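Local coordinates for capsid protein (PDB 5YKU), which forms the protruding spike domain of the Macrobrachium rosenbergii nodavirus capsid, a domain that builds the dimeric spikes on the surface of the virus particle, at residues 3-7 and 121-125; 36-42 and 88-94; 54-58 and 101-107; 73-77 and 112-116. All blocks are in the same frame, centred on the assembly; numbering follows the deposited sequence.

Contact 1. Residues 3-7 and 121-125; sequences PVEVS and IVGNN
V4 and G123 form a single antiparallel bridge of the hydrogen-bonded kind, which joins the loop before strand 10-18 to the loop after strand 114-121, close to the two ends of the modelled chain. V4 N gives a nearly straight bond to G123 O at 3.0 Å, and G123 N answers with one to V4 O at 2.8 Å, arriving in the carbonyl plane on a lone pair. Both N-H groups and both carbonyls of the pair are thus used. G123 O also meets the CA of P3 at 3.3 Å. G123 takes the second position of a type II' turn that runs from V122 to N125, and its positive phi (57°, with psi -131°) suits a residue without a side chain. The turn is closed by N125 N on V122 O at 2.9 Å.

Side-chain packing is slight. V4 holds CG1 anti to its own nitrogen (chi1 171°), which lays that methyl near I121 O at 3.7 Å. Farther along, CG2 of V6 meets CG2 of V122 at 4.0 Å, while N124 OD1 lies beside CB of P3. The polar ends of the tail look to the body of the domain: K37 NZ bonds N124 O, and N125 OD1 takes the N-H of K41.

Two backbone bonds on an exposed surface suggest a clasp that depends mainly on main-chain hydrogen bonds, with valine packing as a supplement.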
loop_
_atom_site.group_PDB
_atom_site.type_symbol
_atom_site.label_atom_id
_atom_site.label_comp_id
_atom_site.label_asym_id
_atom_site.label_seq_id
_atom_site.Cartn_x
_atom_site.Cartn_y
_atom_site.Cartn_z
ATOM N N PRO A 3 -16.006 -1.476 22.557
ATOM C CA PRO A 3 -16.338 -2.056 21.197
ATOM C C PRO A 3 -17.510 -1.389 20.591
ATOM O O PRO A 3 -18.484 -1.051 21.230
ATOM C CB PRO A 3 -16.816 -3.491 21.440
ATOM C CG PRO A 3 -17.003 -3.560 22.943
ATOM C CD PRO A 3 -16.111 -2.521 23.586
ATOM N N VAL A 4 -17.428 -1.247 19.290
ATOM C CA VAL A 4 -18.438 -0.540 18.537
ATOM C C VAL A 4 -19.499 -1.501 18.014
ATOM O O VAL A 4 -19.226 -2.494 17.420
ATOM C CB VAL A 4 -17.706 0.166 17.383
ATOM C CG1 VAL A 4 -18.625 0.776 16.394
ATOM C CG2 VAL A 4 -16.769 1.206 17.961
ATOM N N GLU A 5 -20.774 -1.175 18.277
ATOM C CA GLU A 5 -21.879 -1.954 17.845
ATOM C C GLU A 5 -21.993 -1.923 16.366
ATOM O O GLU A 5 -21.676 -0.899 15.732
ATOM C CB GLU A 5 -23.188 -1.302 18.438
ATOM C CG GLU A 5 -23.360 -1.634 19.940
ATOM C CD GLU A 5 -23.801 -3.107 20.214
ATOM O OE1 GLU A 5 -24.300 -3.791 19.274
ATOM O OE2 GLU A 5 -23.713 -3.570 21.373
ATOM N N VAL A 6 -22.512 -3.006 15.772
ATOM C CA VAL A 6 -22.536 -3.076 14.341
ATOM C C VAL A 6 -23.388 -2.047 13.694
ATOM O O VAL A 6 -23.085 -1.613 12.542
ATOM C CB VAL A 6 -22.933 -4.436 13.729
ATOM C CG1 VAL A 6 -22.906 -4.318 12.226
ATOM C CG2 VAL A 6 -21.984 -5.536 14.066
ATOM N N SER A 7 -24.508 -1.616 14.313
ATOM C CA SER A 7 -25.310 -0.583 13.723
ATOM C C SER A 7 -24.522 0.766 13.619
ATOM O O SER A 7 -24.985 1.669 12.937
ATOM C CB SER A 7 -26.572 -0.450 14.613
ATOM O OG SER A 7 -26.074 0.073 15.866
ATOM N N ILE A 121 -14.434 0.443 11.319
ATOM C CA ILE A 121 -14.476 0.677 12.762
ATOM C C ILE A 121 -15.756 0.011 13.318
ATOM O O ILE A 121 -16.834 0.589 13.129
ATOM C CB ILE A 121 -14.355 2.146 13.072
ATOM C CG1 ILE A 121 -12.979 2.630 12.543
ATOM C CG2 ILE A 121 -14.396 2.312 14.615
ATOM C CD1 ILE A 121 -12.731 4.100 12.734
ATOM N N VAL A 122 -15.601 -1.163 13.810
ATOM C CA VAL A 122 -16.748 -1.997 14.242
ATOM C C VAL A 122 -16.206 -3.061 15.116
ATOM O O VAL A 122 -15.042 -3.474 14.978
ATOM C CB VAL A 122 -17.464 -2.551 12.996
ATOM C CG1 VAL A 122 -16.588 -3.568 12.249
ATOM C CG2 VAL A 122 -18.827 -3.179 13.417
ATOM N N GLY A 123 -16.963 -3.468 16.134
ATOM C CA GLY A 123 -16.415 -4.384 17.106
ATOM C C GLY A 123 -15.154 -3.857 17.776
ATOM O O GLY A 123 -15.089 -2.723 18.161
ATOM N N ASN A 124 -14.151 -4.678 17.820
ATOM C CA ASN A 124 -12.829 -4.272 18.211
ATOM C C ASN A 124 -11.829 -4.026 17.061
ATOM O O ASN A 124 -10.645 -3.822 17.272
ATOM C CB ASN A 124 -12.259 -5.316 19.153
ATOM C CG ASN A 124 -13.032 -5.353 20.457
ATOM O OD1 ASN A 124 -13.255 -4.329 21.094
ATOM N ND2 ASN A 124 -13.445 -6.508 20.776
ATOM N N ASN A 125 -12.353 -3.989 15.856
ATOM C CA ASN A 125 -11.480 -3.742 14.674
ATOM C C ASN A 125 -11.015 -2.342 14.534
ATOM O O ASN A 125 -11.807 -1.436 14.947
ATOM C CB ASN A 125 -12.255 -4.047 13.381
ATOM C CG ASN A 125 -11.244 -4.366 12.266
ATOM O OD1 ASN A 125 -10.523 -5.330 12.370
ATOM N ND2 ASN A 125 -11.213 -3.534 11.254
#

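Contact 2. Residues 36-42 and 88-94; sequences LKPNSKF and FQANSIG
F42 with F88 is a hydrogen-bonded antiparallel pair and K41 with Q89 the non-hydrogen-bonded one, after which A90 N bonds S40 O at 2.8 Å and both chains leave the strands in turns, K37 to S40 of type II and N91 to G94 of type I. N91 O is gripped from opposite faces of its plane by N39 N and G94 N. L36 N bonds G94 O, and L36 O comes so close to the CA of G94 that glycine, without a side chain, suits the place. The side chain of I93 is about 5 Å from a bound zinc ion.

F42 lays its CB over one face of the F88 ring, 4.0 Å from the centroid; the two rings run near parallel but barely overlap. CD1 of L36 meets the same ring in its plane, at CE2, 3.8 Å away. The small methyl of A90 touches both K37 O and CE2 of F42. On the side of Q89, a water donates to N39 OD1 and A90 O and accepts from Q89 NE2.

The contact joins the start of strand 41-47 to the end of 81-89; F98 of strand 96-104 meets F88 edge-to-face, and L36 and F42 touch I117 of strand 114-121.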
loop_
_atom_site.group_PDB
_atom_site.type_symbol
_atom_site.label_atom_id
_atom_site.label_comp_id
_atom_site.label_asym_id
_atom_site.label_seq_id
_atom_site.Cartn_x
_atom_site.Cartn_y
_atom_site.Cartn_z
ATOM N N LEU A 36 -0.623 0.586 13.139
ATOM C CA LEU A 36 -1.993 0.093 12.876
ATOM C C LEU A 36 -2.503 -0.559 14.128
ATOM O O LEU A 36 -1.717 -1.001 14.977
ATOM C CB LEU A 36 -1.966 -0.931 11.759
ATOM C CG LEU A 36 -1.431 -0.443 10.452
ATOM C CD1 LEU A 36 -1.275 -1.648 9.494
ATOM C CD2 LEU A 36 -2.294 0.612 9.854
ATOM N N LYS A 37 -3.813 -0.638 14.302
ATOM C CA LYS A 37 -4.344 -1.312 15.472
ATOM C C LYS A 37 -3.918 -2.759 15.421
ATOM O O LYS A 37 -4.244 -3.481 14.461
ATOM C CB LYS A 37 -5.863 -1.178 15.597
ATOM C CG LYS A 37 -6.423 -1.672 16.847
ATOM C CD LYS A 37 -7.910 -1.319 16.993
ATOM C CE LYS A 37 -8.379 -1.693 18.373
ATOM N NZ LYS A 37 -8.326 -3.091 18.720
ATOM N N PRO A 38 -3.285 -3.317 16.475
ATOM C CA PRO A 38 -2.872 -4.669 16.360
ATOM C C PRO A 38 -4.017 -5.640 16.105
ATOM O O PRO A 38 -5.107 -5.529 16.691
ATOM C CB PRO A 38 -2.193 -4.954 17.686
ATOM C CG PRO A 38 -1.674 -3.592 18.107
ATOM C CD PRO A 38 -2.707 -2.619 17.668
ATOM N N ASN A 39 -3.740 -6.557 15.208
ATOM C CA ASN A 39 -4.707 -7.623 14.827
ATOM C C ASN A 39 -5.943 -7.140 14.049
ATOM O O ASN A 39 -6.780 -7.969 13.725
ATOM C CB ASN A 39 -5.136 -8.496 16.035
ATOM C CG ASN A 39 -3.921 -8.905 16.847
ATOM O OD1 ASN A 39 -2.998 -9.483 16.369
ATOM N ND2 ASN A 39 -3.950 -8.489 18.105
ATOM N N SER A 40 -6.029 -5.862 13.708
ATOM C CA SER A 40 -7.196 -5.400 12.948
ATOM C C SER A 40 -7.041 -5.809 11.488
ATOM O O SER A 40 -5.948 -6.029 10.983
ATOM C CB SER A 40 -7.355 -3.907 13.083
ATOM O OG SER A 40 -7.976 -3.601 14.334
ATOM N N LYS A 41 -8.174 -5.866 10.827
ATOM C CA LYS A 41 -8.308 -6.246 9.397
ATOM C C LYS A 41 -8.537 -4.966 8.614
ATOM O O LYS A 41 -9.328 -4.099 8.946
ATOM C CB LYS A 41 -9.490 -7.157 9.216
ATOM C CG LYS A 41 -9.317 -8.416 10.007
ATOM C CD LYS A 41 -10.691 -9.073 10.218
ATOM C CE LYS A 41 -10.669 -10.523 10.787
ATOM N NZ LYS A 41 -12.110 -10.954 11.096
ATOM N N PHE A 42 -7.827 -4.873 7.499
ATOM C CA PHE A 42 -7.742 -3.685 6.648
ATOM C C PHE A 42 -7.845 -4.056 5.216
ATOM O O PHE A 42 -7.573 -5.224 4.769
ATOM C CB PHE A 42 -6.398 -3.022 6.841
ATOM C CG PHE A 42 -6.155 -2.553 8.240
ATOM C CD1 PHE A 42 -6.608 -1.277 8.615
ATOM C CD2 PHE A 42 -5.487 -3.328 9.189
ATOM C CE1 PHE A 42 -6.354 -0.791 9.921
ATOM C CE2 PHE A 42 -5.271 -2.879 10.465
ATOM C CZ PHE A 42 -5.693 -1.590 10.868
ATOM N N PHE A 88 -5.512 -7.529 4.326
ATOM C CA PHE A 88 -4.542 -8.021 5.278
ATOM C C PHE A 88 -4.976 -7.724 6.689
ATOM O O PHE A 88 -5.770 -6.831 6.955
ATOM C CB PHE A 88 -3.138 -7.440 5.017
ATOM C CG PHE A 88 -3.012 -5.997 5.374
ATOM C CD1 PHE A 88 -3.439 -5.009 4.520
ATOM C CD2 PHE A 88 -2.485 -5.644 6.577
ATOM C CE1 PHE A 88 -3.350 -3.642 4.907
ATOM C CE2 PHE A 88 -2.420 -4.288 6.952
ATOM C CZ PHE A 88 -2.862 -3.302 6.115
ATOM N N GLN A 89 -4.355 -8.415 7.628
ATOM C CA GLN A 89 -4.544 -8.215 9.043
ATOM C C GLN A 89 -3.216 -7.734 9.598
ATOM O O GLN A 89 -2.162 -8.301 9.288
ATOM C CB GLN A 89 -4.957 -9.517 9.716
ATOM C CG GLN A 89 -5.274 -9.444 11.199
ATOM C CD GLN A 89 -5.852 -10.780 11.626
ATOM O OE1 GLN A 89 -6.533 -11.446 10.867
ATOM N NE2 GLN A 89 -5.334 -11.246 12.680
ATOM N N ALA A 90 -3.241 -6.633 10.362
ATOM C CA ALA A 90 -2.022 -6.191 11.075
ATOM C C ALA A 90 -1.624 -7.312 12.056
ATOM O O ALA A 90 -2.458 -7.995 12.636
ATOM C CB ALA A 90 -2.214 -4.885 11.812
ATOM N N ASN A 91 -0.305 -7.394 12.278
ATOM C CA ASN A 91 0.229 -8.383 13.245
ATOM C C ASN A 91 -0.014 -7.883 14.657
ATOM O O ASN A 91 -0.637 -6.859 14.912
ATOM C CB ASN A 91 1.656 -8.719 12.863
ATOM C CG ASN A 91 2.613 -7.623 13.181
ATOM O OD1 ASN A 91 2.293 -6.629 13.841
ATOM N ND2 ASN A 91 3.834 -7.807 12.671
ATOM N N SER A 92 0.561 -8.710 15.594
ATOM C CA SER A 92 0.312 -8.468 17.006
ATOM C C SER A 92 0.975 -7.185 17.556
ATOM O O SER A 92 0.647 -6.756 18.633
ATOM C CB SER A 92 0.875 -9.618 17.857
ATOM O OG SER A 92 2.253 -9.751 17.700
ATOM N N ILE A 93 1.865 -6.575 16.763
ATOM C CA ILE A 93 2.577 -5.359 17.117
ATOM C C ILE A 93 2.104 -4.197 16.218
ATOM O O ILE A 93 2.701 -3.133 16.200
ATOM C CB ILE A 93 4.089 -5.510 17.137
ATOM C CG1 ILE A 93 4.707 -5.903 15.824
ATOM C CG2 ILE A 93 4.453 -6.504 18.245
ATOM C CD1 ILE A 93 6.213 -5.583 15.778
ATOM N N GLY A 94 0.994 -4.340 15.489
ATOM C CA GLY A 94 0.465 -3.245 14.721
ATOM C C GLY A 94 1.147 -2.958 13.426
ATOM O O GLY A 94 1.059 -1.821 12.985
HETATM O O HOH W 1 -2.741 -10.455 13.844
HETATM O O HOH W 2 -1.496 -8.010 20.022
#

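Contact 3. Residues 54-58 and 101-107; sequences EVLQK and VTDYQGA
Q57 and K58 pair with Y104 and D103 as antiparallel sheet neighbours, joining the start of strand 57-63 to the end of strand 96-104 at one end of the domain, where both chains run out into loops. K58 and D103 are the hydrogen-bonded pair, with D103 N on K58 O at 2.9 Å and K58 N on D103 O. Q57 and Y104 form the non-hydrogen-bonded pair. Past the strands Q105 N bonds L56 O at 3.2 Å, and V55 O receives weak bonds from the N-H groups of Q105 and G106.

Q57 carries the side-chain contact. Its CB sits over the centre of the Y104 ring, 3.5 Å from the centroid, and the extended chain beyond runs on across that face with the amide turned 26° from the ring. NE2 then reaches G106 O at 2.9 Å in an almost straight bond, close to the plane of the amide, while OE1 is held by R50. Glutamine suits this spot because its methylenes can cover an aromatic face while its end joins main chain and arginine. At the ring's edge K58 O lies in plane, 3.2 Å from CE1.

On the surface, CD1 of L56 rests against NE2 of Q105 at 3.7 Å. K58 NZ and D103 OD2 stand too far apart to touch, and a water bridges them; D103 OD1 makes its salt bridge with K26.

Strand pairing here is thus reinforced by an amide that satisfies a loop carbonyl, whereas the outward charges are linked through solvent, so their attraction is probably mild.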
loop_
_atom_site.group_PDB
_atom_site.type_symbol
_atom_site.label_atom_id
_atom_site.label_comp_id
_atom_site.label_asym_id
_atom_site.label_seq_id
_atom_site.Cartn_x
_atom_site.Cartn_y
_atom_site.Cartn_z
ATOM N N GLU A 54 7.322 10.151 -16.700
ATOM C CA GLU A 54 7.455 9.881 -18.120
ATOM C C GLU A 54 8.557 8.855 -18.413
ATOM O O GLU A 54 8.928 8.730 -19.610
ATOM C CB GLU A 54 7.574 11.142 -18.977
ATOM C CG GLU A 54 6.381 12.112 -18.722
ATOM C CD GLU A 54 4.910 11.619 -18.909
ATOM O OE1 GLU A 54 4.540 10.510 -19.432
ATOM O OE2 GLU A 54 3.942 12.358 -18.403
ATOM N N VAL A 55 9.096 8.174 -17.446
ATOM C CA VAL A 55 10.189 7.223 -17.598
ATOM C C VAL A 55 9.822 5.890 -17.013
ATOM O O VAL A 55 10.663 5.126 -16.508
ATOM C CB VAL A 55 11.553 7.778 -17.198
ATOM C CG1 VAL A 55 11.966 8.920 -18.126
ATOM C CG2 VAL A 55 11.603 8.204 -15.781
ATOM N N LEU A 56 8.528 5.541 -17.144
ATOM C CA LEU A 56 8.111 4.178 -17.044
ATOM C C LEU A 56 8.448 3.535 -15.711
ATOM O O LEU A 56 9.241 2.598 -15.571
ATOM C CB LEU A 56 8.614 3.264 -18.165
ATOM C CG LEU A 56 8.099 3.598 -19.573
ATOM C CD1 LEU A 56 8.749 4.802 -20.219
ATOM C CD2 LEU A 56 8.343 2.335 -20.507
ATOM N N GLN A 57 7.941 4.093 -14.613
ATOM C CA GLN A 57 8.238 3.677 -13.261
ATOM C C GLN A 57 7.187 2.677 -12.821
ATOM O O GLN A 57 6.047 3.027 -12.443
ATOM C CB GLN A 57 8.394 4.922 -12.354
ATOM C CG GLN A 57 9.564 5.754 -12.791
ATOM C CD GLN A 57 9.876 6.968 -11.979
ATOM O OE1 GLN A 57 8.975 7.520 -11.283
ATOM N NE2 GLN A 57 11.070 7.416 -12.040
ATOM N N LYS A 58 7.483 1.392 -12.894
ATOM C CA LYS A 58 6.584 0.315 -12.550
ATOM C C LYS A 58 6.840 -0.185 -11.136
ATOM O O LYS A 58 8.009 -0.437 -10.760
ATOM C CB LYS A 58 6.814 -0.886 -13.491
ATOM C CG LYS A 58 5.784 -2.003 -13.303
ATOM C CD LYS A 58 6.084 -3.227 -14.222
ATOM C CE LYS A 58 5.090 -4.293 -14.033
ATOM N NZ LYS A 58 5.511 -5.387 -15.011
ATOM N N VAL A 101 8.347 -4.723 -5.717
ATOM C CA VAL A 101 9.168 -5.055 -6.873
ATOM C C VAL A 101 9.080 -3.894 -7.842
ATOM O O VAL A 101 7.942 -3.555 -8.293
ATOM C CB VAL A 101 8.749 -6.356 -7.503
ATOM C CG1 VAL A 101 9.609 -6.637 -8.768
ATOM C CG2 VAL A 101 8.744 -7.544 -6.546
ATOM N N THR A 102 10.179 -3.235 -8.058
ATOM C CA THR A 102 10.219 -2.026 -8.893
ATOM C C THR A 102 11.034 -2.251 -10.109
ATOM O O THR A 102 12.067 -2.865 -10.078
ATOM C CB THR A 102 10.615 -0.788 -8.143
ATOM O OG1 THR A 102 11.893 -1.025 -7.523
ATOM C CG2 THR A 102 9.619 -0.439 -7.027
ATOM N N ASP A 103 10.602 -1.707 -11.223
ATOM C CA ASP A 103 11.263 -1.753 -12.517
ATOM C C ASP A 103 11.018 -0.369 -13.159
ATOM O O ASP A 103 9.935 -0.069 -13.663
ATOM C CB ASP A 103 10.685 -2.897 -13.386
ATOM C CG ASP A 103 11.277 -2.916 -14.737
ATOM O OD1 ASP A 103 12.019 -2.043 -15.162
ATOM O OD2 ASP A 103 10.790 -3.835 -15.474
ATOM N N TYR A 104 11.964 0.519 -13.009
ATOM C CA TYR A 104 11.893 1.894 -13.429
ATOM C C TYR A 104 12.835 2.086 -14.604
ATOM O O TYR A 104 14.028 1.752 -14.458
ATOM C CB TYR A 104 12.246 2.850 -12.287
ATOM C CG TYR A 104 11.290 3.050 -11.132
ATOM C CD1 TYR A 104 10.280 2.123 -10.835
ATOM C CD2 TYR A 104 11.397 4.166 -10.297
ATOM C CE1 TYR A 104 9.431 2.295 -9.740
ATOM C CE2 TYR A 104 10.560 4.346 -9.245
ATOM C CZ TYR A 104 9.597 3.384 -8.929
ATOM O OH TYR A 104 8.722 3.526 -7.859
ATOM N N GLN A 105 12.422 2.635 -15.705
ATOM C CA GLN A 105 13.366 2.873 -16.836
ATOM C C GLN A 105 14.364 3.901 -16.465
ATOM O O GLN A 105 15.551 3.784 -16.765
ATOM C CB GLN A 105 12.623 3.259 -18.056
ATOM C CG GLN A 105 13.556 3.547 -19.263
ATOM C CD GLN A 105 12.780 4.051 -20.414
ATOM O OE1 GLN A 105 12.871 5.295 -20.690
ATOM N NE2 GLN A 105 12.061 3.275 -20.981
ATOM N N GLY A 106 13.946 4.955 -15.769
ATOM C CA GLY A 106 14.760 5.992 -15.158
ATOM C C GLY A 106 14.409 6.259 -13.740
ATOM O O GLY A 106 13.241 5.966 -13.369
ATOM N N ALA A 107 15.342 6.644 -12.825
ATOM C CA ALA A 107 15.018 6.732 -11.337
ATOM C C ALA A 107 15.893 7.850 -10.681
ATOM O O ALA A 107 16.463 7.566 -9.517
ATOM C CB ALA A 107 15.114 5.489 -10.589
HETATM O O HOH W 3 8.499 -5.571 -15.055
#

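Contact 4. Residues 73-77 and 112-116; sequences SYFDT and PYQYR
Y74 and Y113, the two residues with most surface buried here, pack against each other across the interior of the domain. The strand order fits a jelly roll, in which strand 69-75, carrying Y74, and strand 114-121 belong to opposing sheets; Y113 of residues 112-116 meets Y74 from the second side. No backbone bonds join these segments; their nearest CA atoms, those of Y74 and Y113, are 7.3 Å apart, and side chains fill the interval.

The two tyrosines slide past each other in opposite directions. Each sets its CB over the centre of the other's ring: Y74 CB is 3.5 Å from the Y113 centroid, and Y113 CB 3.6 Å from that of Y74. The planes lie 16° apart but overlap little. In Y74 CG stands anti to the carbonyl carbon (chi1 -59°), which lays the ring over CB of Y113. Because the side chains run in opposite directions, the hydroxyls end up at opposite ends of the pair. Tyrosine suits both places, since its ring is apolar enough for the core and its hydroxyl can find a main-chain acceptor on the far side. Y74 OH donates to Q114 O at 2.6 Å, from above the carbonyl plane, and also bonds W19 NE1. Y113 OH bonds Q57 O.

D76, the third partner, crosses Y113 at about a right angle, with its CB 3.2 Å from Y113 OH. Its buried carboxylate is well satisfied: OD2 forms a salt bridge with R50 and bonds S53 OG, OD1 takes Q57 N, and T77 OG1 donates to D76 OD1 at 2.8 Å from above the carboxylate plane.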
loop_
_atom_site.group_PDB
_atom_site.type_symbol
_atom_site.label_atom_id
_atom_site.label_comp_id
_atom_site.label_asym_id
_atom_site.label_seq_id
_atom_site.Cartn_x
_atom_site.Cartn_y
_atom_site.Cartn_z
ATOM N N SER A 73 -0.681 -2.465 -8.231
ATOM C CA SER A 73 0.130 -2.091 -9.357
ATOM C C SER A 73 0.150 -0.625 -9.557
ATOM O O SER A 73 -0.937 0.032 -9.635
ATOM C CB SER A 73 -0.378 -2.717 -10.625
ATOM O OG SER A 73 -0.143 -4.114 -10.660
ATOM N N TYR A 74 1.333 -0.009 -9.771
ATOM C CA TYR A 74 1.519 1.362 -10.177
ATOM C C TYR A 74 2.261 1.421 -11.481
ATOM O O TYR A 74 3.257 0.711 -11.672
ATOM C CB TYR A 74 2.304 2.147 -9.167
ATOM C CG TYR A 74 1.699 2.202 -7.778
ATOM C CD1 TYR A 74 0.808 3.221 -7.404
ATOM C CD2 TYR A 74 2.078 1.280 -6.840
ATOM C CE1 TYR A 74 0.276 3.259 -6.131
ATOM C CE2 TYR A 74 1.572 1.339 -5.543
ATOM C CZ TYR A 74 0.684 2.324 -5.194
ATOM O OH TYR A 74 0.154 2.366 -3.915
ATOM N N PHE A 75 1.891 2.344 -12.352
ATOM C CA PHE A 75 2.675 2.679 -13.574
ATOM C C PHE A 75 2.289 4.026 -13.981
ATOM O O PHE A 75 1.094 4.353 -14.010
ATOM C CB PHE A 75 2.414 1.673 -14.697
ATOM C CG PHE A 75 3.433 1.731 -15.793
ATOM C CD1 PHE A 75 4.733 1.352 -15.515
ATOM C CD2 PHE A 75 3.176 2.176 -17.019
ATOM C CE1 PHE A 75 5.711 1.293 -16.499
ATOM C CE2 PHE A 75 4.177 2.192 -18.023
ATOM C CZ PHE A 75 5.403 1.691 -17.785
ATOM N N ASP A 76 3.238 4.893 -14.337
ATOM C CA ASP A 76 2.962 6.312 -14.552
ATOM C C ASP A 76 3.008 6.789 -15.957
ATOM O O ASP A 76 2.809 7.974 -16.147
ATOM C CB ASP A 76 3.881 7.116 -13.630
ATOM C CG ASP A 76 5.358 7.023 -13.970
ATOM O OD1 ASP A 76 5.726 6.181 -14.842
ATOM O OD2 ASP A 76 6.130 7.866 -13.368
ATOM N N THR A 77 3.297 5.972 -16.934
ATOM C CA THR A 77 3.618 6.481 -18.279
ATOM C C THR A 77 2.753 5.842 -19.301
ATOM O O THR A 77 2.834 4.618 -19.562
ATOM C CB THR A 77 5.103 6.239 -18.621
ATOM O OG1 THR A 77 5.940 6.829 -17.597
ATOM C CG2 THR A 77 5.454 6.802 -19.941
ATOM N N PRO A 112 7.535 9.107 -4.671
ATOM C CA PRO A 112 6.906 7.916 -4.105
ATOM C C PRO A 112 5.561 7.623 -4.747
ATOM O O PRO A 112 4.821 8.518 -5.149
ATOM C CB PRO A 112 6.723 8.225 -2.648
ATOM C CG PRO A 112 7.745 9.344 -2.350
ATOM C CD PRO A 112 7.889 10.108 -3.596
ATOM N N TYR A 113 5.270 6.333 -4.850
ATOM C CA TYR A 113 3.888 5.913 -5.049
ATOM C C TYR A 113 3.212 5.915 -3.710
ATOM O O TYR A 113 3.855 5.909 -2.622
ATOM C CB TYR A 113 3.867 4.571 -5.755
ATOM C CG TYR A 113 4.224 4.702 -7.237
ATOM C CD1 TYR A 113 3.412 5.492 -8.055
ATOM C CD2 TYR A 113 5.273 4.047 -7.802
ATOM C CE1 TYR A 113 3.672 5.641 -9.446
ATOM C CE2 TYR A 113 5.567 4.176 -9.181
ATOM C CZ TYR A 113 4.763 4.988 -9.962
ATOM O OH TYR A 113 4.983 5.147 -11.296
ATOM N N GLN A 114 1.869 5.941 -3.724
ATOM C CA GLN A 114 1.025 6.384 -2.582
ATOM C C GLN A 114 -0.057 5.397 -2.306
ATOM O O GLN A 114 -0.630 4.789 -3.207
ATOM C CB GLN A 114 0.414 7.734 -2.960
ATOM C CG GLN A 114 1.487 8.839 -3.206
ATOM C CD GLN A 114 0.981 9.886 -4.135
ATOM O OE1 GLN A 114 0.556 9.618 -5.283
ATOM N NE2 GLN A 114 1.034 11.140 -3.755
ATOM N N TYR A 115 -0.382 5.217 -1.048
ATOM C CA TYR A 115 -1.352 4.265 -0.608
ATOM C C TYR A 115 -2.313 4.841 0.404
ATOM O O TYR A 115 -2.040 5.831 1.085
ATOM C CB TYR A 115 -0.673 2.993 -0.044
ATOM C CG TYR A 115 0.013 3.215 1.275
ATOM C CD1 TYR A 115 -0.680 3.311 2.466
ATOM C CD2 TYR A 115 1.413 3.273 1.326
ATOM C CE1 TYR A 115 0.056 3.451 3.675
ATOM C CE2 TYR A 115 2.100 3.510 2.460
ATOM C CZ TYR A 115 1.405 3.565 3.640
ATOM O OH TYR A 115 2.124 3.792 4.833
ATOM N N ARG A 116 -3.517 4.228 0.468
ATOM C CA ARG A 116 -4.617 4.583 1.396
ATOM C C ARG A 116 -5.037 3.332 2.118
ATOM O O ARG A 116 -5.312 2.319 1.458
ATOM C CB ARG A 116 -5.742 5.222 0.618
ATOM C CG ARG A 116 -6.915 5.605 1.522
ATOM C CD ARG A 116 -8.075 6.195 0.688
ATOM N NE ARG A 116 -7.669 7.308 -0.139
ATOM C CZ ARG A 116 -7.377 8.518 0.266
ATOM N NH1 ARG A 116 -7.551 8.896 1.504
ATOM N NH2 ARG A 116 -7.003 9.400 -0.671
#

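Overall arrangement
Contact 4 is the buried one, joining the two sheets of the jelly roll through aromatic side chains; contact 1 lies on the surface and depends on main-chain bonds between loops near the termini. Contacts 2 and 3 are partly buried and alike in kind, each an antiparallel pairing at strand ends, contact 2 in one sheet and contact 3 in the other, on opposite sides of the domain's centre with their own centres about 31 Å apart. Contact 2 packs phenylalanines, whereas contact 3 sets a glutamine on a tyrosine. Contacts 1 and 2 meet where the tail N124-N125 reaches K37 and K41; contacts 3 and 4 meet where L56 N bonds T77 OG1, giving two linked clusters.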